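Local coordinates for nuclease-like protein (Chaetomium thermophilum, PDB 6GRB) that probably resolves four-way Holliday junctions in DNA as the fungal GEN1 nuclease, and probably also cuts 5' flaps, in a metal-dependent manner, at residues Glu14-Ser17 / Leu18-Ala22; Leu21-Asp24 / His25-Gln28; Pro55-Arg58 / Thr59-Tyr62. One frame throughout, in Å; residues are numbered along the deposited sequence.

Overall arrangement
All three contacts are local and lie in the N-terminal XPG-family part of the chain. Interaction 1 is the buried one: it joins edge strand 14-17 to the first turn of helix 18-29. Interaction 2 follows directly on that helix and shares Leu-21 and Ala-22 with interaction 1. Interaction 3 lies on another helix, 55-70, with its centre about 22 Å from that of interaction 1. Interactions 2 and 3 are both only partly buried. Their chemistry differs. Interaction 1 rests on a serine N-cap and an isoleucine-leucine contact. Interaction 2 sets acidic groups beside a greasy face. Interaction 3 places an arginine stem alongside a tyrosine ring.

Interaction 1 (Glu14-Ser17 / Leu18-Ala22)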
loop_
_atom_site.group_PDB
_atom_site.type_symbol
_atom_site.label_atom_id
_atom_site.label_comp_id
_atom_site.label_asym_id
_atom_site.label_seq_id
_atom_site.Cartn_x
_atom_site.Cartn_y
_atom_site.Cartn_z
ATOM N N GLU A 14 7.639 -7.725 8.828
ATOM C CA GLU A 14 6.920 -7.427 10.063
ATOM C C GLU A 14 5.432 -7.243 9.803
ATOM O O GLU A 14 5.035 -6.387 9.001
ATOM C CB GLU A 14 7.457 -6.173 10.742
ATOM C CG GLU A 14 6.705 -5.946 12.023
ATOM C CD GLU A 14 7.137 -4.702 12.764
ATOM O OE1 GLU A 14 7.586 -3.724 12.101
ATOM O OE2 GLU A 14 7.019 -4.724 14.024
ATOM N N ARG A 15 4.610 -8.018 10.505
ATOM C CA ARG A 15 3.165 -7.880 10.402
ATOM C C ARG A 15 2.848 -6.689 11.296
ATOM O O ARG A 15 3.349 -6.609 12.417
ATOM C CB ARG A 15 2.461 -9.136 10.912
ATOM C CG ARG A 15 1.885 -10.013 9.812
ATOM C CD ARG A 15 0.592 -9.432 9.263
ATOM N NE ARG A 15 0.598 -9.367 7.804
ATOM C CZ ARG A 15 -0.430 -9.713 7.037
ATOM N NH1 ARG A 15 -1.553 -10.153 7.587
ATOM N NH2 ARG A 15 -0.335 -9.621 5.717
ATOM N N ILE A 16 2.025 -5.761 10.818
ATOM C CA ILE A 16 1.738 -4.571 11.607
ATOM C C ILE A 16 0.382 -4.013 11.202
ATOM O O ILE A 16 0.019 -4.009 10.025
ATOM C CB ILE A 16 2.853 -3.524 11.453
ATOM C CG1 ILE A 16 2.622 -2.358 12.407
ATOM C CG2 ILE A 16 2.954 -3.034 10.006
ATOM C CD1 ILE A 16 3.663 -1.281 12.249
ATOM N N SER A 17 -0.375 -3.563 12.200
ATOM C CA SER A 17 -1.670 -2.936 11.979
ATOM C C SER A 17 -1.538 -1.683 11.108
ATOM O O SER A 17 -0.850 -0.729 11.483
ATOM C CB SER A 17 -2.274 -2.594 13.340
ATOM O OG SER A 17 -3.226 -1.559 13.265
ATOM N N LEU A 18 -2.217 -1.676 9.959
ATOM C CA LEU A 18 -2.217 -0.494 9.094
ATOM C C LEU A 18 -2.660 0.760 9.847
ATOM O O LEU A 18 -2.138 1.860 9.627
ATOM C CB LEU A 18 -3.126 -0.736 7.890
ATOM C CG LEU A 18 -3.081 0.254 6.732
ATOM C CD1 LEU A 18 -1.633 0.611 6.384
ATOM C CD2 LEU A 18 -3.791 -0.342 5.521
ATOM N N CYS A 19 -3.632 0.610 10.740
ATOM C CA CYS A 19 -3.996 1.715 11.612
ATOM C C CYS A 19 -2.804 2.195 12.444
ATOM O O CYS A 19 -2.664 3.397 12.691
ATOM C CB CYS A 19 -5.166 1.303 12.503
ATOM S SG CYS A 19 -5.501 2.449 13.852
ATOM N N LYS A 20 -1.933 1.285 12.896
ATOM C CA LYS A 20 -0.794 1.753 13.688
ATOM C C LYS A 20 0.195 2.535 12.832
ATOM O O LYS A 20 0.756 3.534 13.289
ATOM C CB LYS A 20 -0.078 0.601 14.378
ATOM C CG LYS A 20 1.020 1.111 15.300
ATOM C CD LYS A 20 1.748 0.023 16.035
ATOM C CE LYS A 20 3.122 0.509 16.459
ATOM N NZ LYS A 20 2.951 1.721 17.304
ATOM N N LEU A 21 0.415 2.113 11.586
ATOM C CA LEU A 21 1.304 2.863 10.708
ATOM C C LEU A 21 0.738 4.236 10.406
ATOM O O LEU A 21 1.466 5.232 10.418
ATOM C CB LEU A 21 1.532 2.108 9.405
ATOM C CG LEU A 21 2.388 0.860 9.446
ATOM C CD1 LEU A 21 2.208 0.121 8.127
ATOM C CD2 LEU A 21 3.848 1.226 9.680
ATOM N N ALA A 22 -0.555 4.301 10.090
ATOM C CA ALA A 22 -1.175 5.586 9.783
ATOM C C ALA A 22 -1.094 6.544 10.973
ATOM O O ALA A 22 -0.744 7.719 10.815
ATOM C CB ALA A 22 -2.632 5.373 9.363
#
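Ser-17 ends strand 14-17 and Leu-18 starts helix 18-22, and the two short axes meet at 76° with a closest approach of 5.5 Å. Ser-17 O accepts from Leu-21 N at 3.1 Å. The same O lies 2.7 Å from Lys-20 N, but this second bond is weak, with an N-H...O angle of only 123°. Lys-20 N has another partner as well. Ser-17 is at the N-cap, and its OG accepts from Lys-20 N at 3.1 Å, a capping bond. The serine hydroxyl is turned anti to its backbone N (chi1 157°), and this brings OG over the start of the helix. Strand 14-17 is an edge strand of the mixed sheet in the XPG N-terminal region, antiparallel to strand 168-173. The N-cap lies where this edge strand passes directly into the helix.

Ile-16 supplies the apolar half of the contact. Its two branches each meet one methyl of Leu-21, and the side chains cross at a slant. Ile-16 CD1 reaches Leu-21 CD2 at 3.6 Å, while Ile-16 CG2 touches Leu-21 CD1 at 3.7 Å. Leu-21 also leans on Val-169 and Leu-171 of strand 168-173. On the flank, Lys-20 CB sits 3.3 Å from Ser-17 O. The lysine chain then leads away, bends at its last torsion, and ends in a salt bridge with Asp-24. Cys-19 CB packs 3.5 Å from Ser-17 OG. Ser-17 N hydrogen-bonds to Asp-375, in a loop that lies against this turn.

Interaction 2 (Leu21-Asp24 / His25-Gln28); sequences LAID and HLEQ
This contact is one stretch of alpha-helix 18-29, held by four successive backbone bonds from residue i+4 to residue i. His-25 N bonds to Leu-21 O at 3.1 Å, and Leu-26 N bonds to Ala-22 O at 2.9 Å. Glu-27 N to Ile-23 O and Gln-28 N to Asp-24 O complete the set.

Ile-23 and Glu-27 make the main side-chain contact. The glutamate CG is anti to its own carbonyl carbon (chi1 -70°), which lays the chain back over the preceding turn. Glu-27 CG then comes to 3.2 Å from Ile-23 O. The carboxylate ends against a methyl: Glu-27 OE2 lies 3.2 Å from Ile-23 CG2, a close fit of an oxygen on a hydrocarbon. The other branch of Ile-23 faces Leu-26, where Ile-23 CD1 and Leu-26 CD2 are 4.2 Å apart in a looser apolar contact. A second acid is near. Asp-24 OD1 is 4.7 Å from Glu-27 OE1, and like charges at that spacing would probably disfavour each other. Lys-20, one turn earlier, pairs with Asp-24 and may offset this. On another side of the helix, His-25 CB rests 3.3 Å from Leu-21 O. Its ring leads away from the turn, meets the ring of His-29, and gives a weak hydrogen bond from ND1 to Arg-31 O.

Ile-23 and Leu-26 pack on Ile-447 of helix 445-451, and Glu-27 reaches Thr-446 there. Ala-22 touches Ile-72, and Leu-21 turns to strand 168-173.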
loop_
_atom_site.group_PDB
_atom_site.type_symbol
_atom_site.label_atom_id
_atom_site.label_comp_id
_atom_site.label_asym_id
_atom_site.label_seq_id
_atom_site.Cartn_x
_atom_site.Cartn_y
_atom_site.Cartn_z
ATOM N N LEU A 21 0.415 2.113 11.586
ATOM C CA LEU A 21 1.304 2.863 10.708
ATOM C C LEU A 21 0.738 4.236 10.406
ATOM O O LEU A 21 1.466 5.232 10.418
ATOM C CB LEU A 21 1.532 2.108 9.405
ATOM C CG LEU A 21 2.388 0.860 9.446
ATOM C CD1 LEU A 21 2.208 0.121 8.127
ATOM C CD2 LEU A 21 3.848 1.226 9.680
ATOM N N ALA A 22 -0.555 4.301 10.090
ATOM C CA ALA A 22 -1.175 5.586 9.783
ATOM C C ALA A 22 -1.094 6.544 10.973
ATOM O O ALA A 22 -0.744 7.719 10.815
ATOM C CB ALA A 22 -2.632 5.373 9.363
ATOM N N ILE A 23 -1.423 6.059 12.177
ATOM C CA ILE A 23 -1.504 6.955 13.319
ATOM C C ILE A 23 -0.112 7.302 13.866
ATOM O O ILE A 23 0.101 8.418 14.354
ATOM C CB ILE A 23 -2.416 6.340 14.390
ATOM C CG1 ILE A 23 -3.851 6.240 13.864
ATOM C CG2 ILE A 23 -2.394 7.151 15.670
ATOM C CD1 ILE A 23 -4.561 7.592 13.677
ATOM N N ASP A 24 0.846 6.366 13.807
ATOM C CA ASP A 24 2.224 6.683 14.169
ATOM C C ASP A 24 2.750 7.802 13.284
ATOM O O ASP A 24 3.327 8.793 13.765
ATOM C CB ASP A 24 3.115 5.447 14.022
ATOM C CG ASP A 24 3.044 4.498 15.225
ATOM O OD1 ASP A 24 2.416 4.827 16.273
ATOM O OD2 ASP A 24 3.663 3.407 15.132
ATOM N N HIS A 25 2.535 7.660 11.979
ATOM C CA HIS A 25 3.020 8.646 11.023
ATOM C C HIS A 25 2.333 9.992 11.221
ATOM O O HIS A 25 2.994 11.044 11.196
ATOM C CB HIS A 25 2.812 8.132 9.606
ATOM C CG HIS A 25 3.405 9.015 8.561
ATOM N ND1 HIS A 25 2.781 10.158 8.106
ATOM C CD2 HIS A 25 4.573 8.925 7.882
ATOM C CE1 HIS A 25 3.548 10.739 7.203
ATOM N NE2 HIS A 25 4.632 10.005 7.041
ATOM N N LEU A 26 1.009 9.972 11.425
ATOM C CA LEU A 26 0.272 11.197 11.723
ATOM C C LEU A 26 0.816 11.875 12.983
ATOM O O LEU A 26 0.913 13.107 13.040
ATOM C CB LEU A 26 -1.217 10.867 11.855
ATOM C CG LEU A 26 -2.216 11.924 12.308
ATOM C CD1 LEU A 26 -1.955 13.269 11.607
ATOM C CD2 LEU A 26 -3.670 11.430 12.103
ATOM N N GLU A 27 1.206 11.089 13.992
ATOM C CA GLU A 27 1.738 11.684 15.216
ATOM C C GLU A 27 3.155 12.194 15.012
ATOM O O GLU A 27 3.530 13.235 15.562
ATOM C CB GLU A 27 1.709 10.677 16.367
ATOM C CG GLU A 27 0.318 10.355 16.855
ATOM C CD GLU A 27 0.316 9.196 17.802
ATOM O OE1 GLU A 27 1.369 8.925 18.402
ATOM O OE2 GLU A 27 -0.739 8.550 17.969
ATOM N N GLN A 28 3.953 11.470 14.220
ATOM C CA GLN A 28 5.348 11.828 14.015
ATOM C C GLN A 28 5.494 13.002 13.049
ATOM O O GLN A 28 6.248 13.938 13.328
ATOM C CB GLN A 28 6.127 10.598 13.540
ATOM C CG GLN A 28 7.446 10.881 12.847
ATOM C CD GLN A 28 8.655 10.959 13.788
ATOM O OE1 GLN A 28 8.516 11.144 15.010
ATOM N NE2 GLN A 28 9.860 10.832 13.211
#

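Interaction 3 (Pro55-Arg58 / Thr59-Tyr62)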
loop_
_atom_site.group_PDB
_atom_site.type_symbol
_atom_site.label_atom_id
_atom_site.label_comp_id
_atom_site.label_asym_id
_atom_site.label_seq_id
_atom_site.Cartn_x
_atom_site.Cartn_y
_atom_site.Cartn_z
ATOM N N PRO A 55 -19.208 -7.966 -7.647
ATOM C CA PRO A 55 -18.571 -8.192 -6.345
ATOM C C PRO A 55 -17.102 -7.826 -6.316
ATOM O O PRO A 55 -16.632 -7.358 -5.279
ATOM C CB PRO A 55 -18.800 -9.690 -6.104
ATOM C CG PRO A 55 -18.809 -10.278 -7.467
ATOM C CD PRO A 55 -19.520 -9.241 -8.320
ATOM N N ALA A 56 -16.367 -7.999 -7.420
ATOM C CA ALA A 56 -14.957 -7.621 -7.497
ATOM C C ALA A 56 -14.746 -6.151 -7.142
ATOM O O ALA A 56 -13.719 -5.802 -6.542
ATOM C CB ALA A 56 -14.412 -7.917 -8.876
ATOM N N ILE A 57 -15.729 -5.296 -7.411
ATOM C CA ILE A 57 -15.533 -3.870 -7.204
ATOM C C ILE A 57 -16.380 -3.321 -6.067
ATOM O O ILE A 57 -16.049 -2.240 -5.522
ATOM C CB ILE A 57 -15.758 -3.135 -8.547
ATOM C CG1 ILE A 57 -15.453 -1.644 -8.544
ATOM C CG2 ILE A 57 -17.175 -3.309 -9.068
ATOM C CD1 ILE A 57 -15.405 -1.122 -9.949
ATOM N N ARG A 58 -17.379 -4.102 -5.599
ATOM C CA ARG A 58 -17.938 -3.946 -4.264
ATOM C C ARG A 58 -16.835 -4.052 -3.221
ATOM O O ARG A 58 -16.747 -3.211 -2.323
ATOM C CB ARG A 58 -19.039 -4.964 -4.012
ATOM C CG ARG A 58 -20.253 -4.399 -3.286
ATOM C CD ARG A 58 -21.436 -5.349 -3.357
ATOM N NE ARG A 58 -21.084 -6.719 -2.978
ATOM C CZ ARG A 58 -21.460 -7.819 -3.632
ATOM N NH1 ARG A 58 -22.212 -7.747 -4.724
ATOM N NH2 ARG A 58 -21.086 -9.009 -3.186
ATOM N N THR A 59 -15.956 -5.055 -3.337
ATOM C CA THR A 59 -14.942 -5.195 -2.294
ATOM C C THR A 59 -13.887 -4.103 -2.402
ATOM O O THR A 59 -13.311 -3.695 -1.385
ATOM C CB THR A 59 -14.294 -6.588 -2.302
ATOM O OG1 THR A 59 -13.383 -6.706 -3.387
ATOM C CG2 THR A 59 -15.333 -7.646 -2.450
ATOM N N LEU A 60 -13.632 -3.611 -3.614
ATOM C CA LEU A 60 -12.787 -2.432 -3.785
ATOM C C LEU A 60 -13.411 -1.220 -3.095
ATOM O O LEU A 60 -12.735 -0.467 -2.391
ATOM C CB LEU A 60 -12.586 -2.184 -5.285
ATOM C CG LEU A 60 -11.407 -1.352 -5.749
ATOM C CD1 LEU A 60 -10.145 -2.172 -5.635
ATOM C CD2 LEU A 60 -11.605 -0.858 -7.165
ATOM N N PHE A 61 -14.719 -1.035 -3.291
ATOM C CA PHE A 61 -15.498 -0.052 -2.544
ATOM C C PHE A 61 -15.260 -0.178 -1.034
ATOM O O PHE A 61 -14.964 0.813 -0.361
ATOM C CB PHE A 61 -16.988 -0.219 -2.906
ATOM C CG PHE A 61 -17.919 0.660 -2.119
ATOM C CD1 PHE A 61 -18.453 0.227 -0.918
ATOM C CD2 PHE A 61 -18.269 1.919 -2.581
ATOM C CE1 PHE A 61 -19.301 1.039 -0.184
ATOM C CE2 PHE A 61 -19.105 2.733 -1.846
ATOM C CZ PHE A 61 -19.620 2.298 -0.653
ATOM N N TYR A 62 -15.370 -1.395 -0.488
ATOM C CA TYR A 62 -15.225 -1.568 0.954
ATOM C C TYR A 62 -13.795 -1.263 1.419
ATOM O O TYR A 62 -13.609 -0.618 2.453
ATOM C CB TYR A 62 -15.680 -2.973 1.363
ATOM C CG TYR A 62 -17.189 -3.161 1.358
ATOM C CD1 TYR A 62 -18.004 -2.419 2.209
ATOM C CD2 TYR A 62 -17.795 -4.084 0.513
ATOM C CE1 TYR A 62 -19.373 -2.573 2.220
ATOM C CE2 TYR A 62 -19.180 -4.254 0.512
ATOM C CZ TYR A 62 -19.963 -3.490 1.373
ATOM O OH TYR A 62 -21.332 -3.654 1.391
#
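Pro-55 begins this stretch of helix 55-70, and its O accepts from Thr-59 N at 3.1 Å. Thr-59 also presses its methyl on that carbonyl, with CG2 only 3.1 Å from Pro-55 O. Ala-56 comes next. The position of its O is uncertain, and any bond to it from Thr-59 OG1 is weak and doubtful. Ile-57 O accepts from Phe-61 N at 2.9 Å. Ile-57 CG1 meets Leu-60 CD2 at 4.2 Å, on the side where Leu-60 packs against Trp-42 and Ile-46 of helix 42-46.

Arg-58 closes the segment. Tyr-62 N bonds to Arg-58 O at 2.9 Å. The tyrosine ring is close to the same carbonyl, with Tyr-62 CD2 3.1 Å from Arg-58 O. The two side chains run alongside each other in one direction, and Arg-58 CG touches Tyr-62 CE2 at 3.9 Å. A bend at chi3 (50°) carries the guanidinium back over Pro-55 CA. Its plane is 69° from that of the tyrosine ring. The guanidinium hydrogen-bonds to Gly-51 O and, weakly, to Arg-50 O. Arg-58 thus has a split role: its methylene CG packs by the ring, while those carbonyl oxygens probably hold the guanidinium in place.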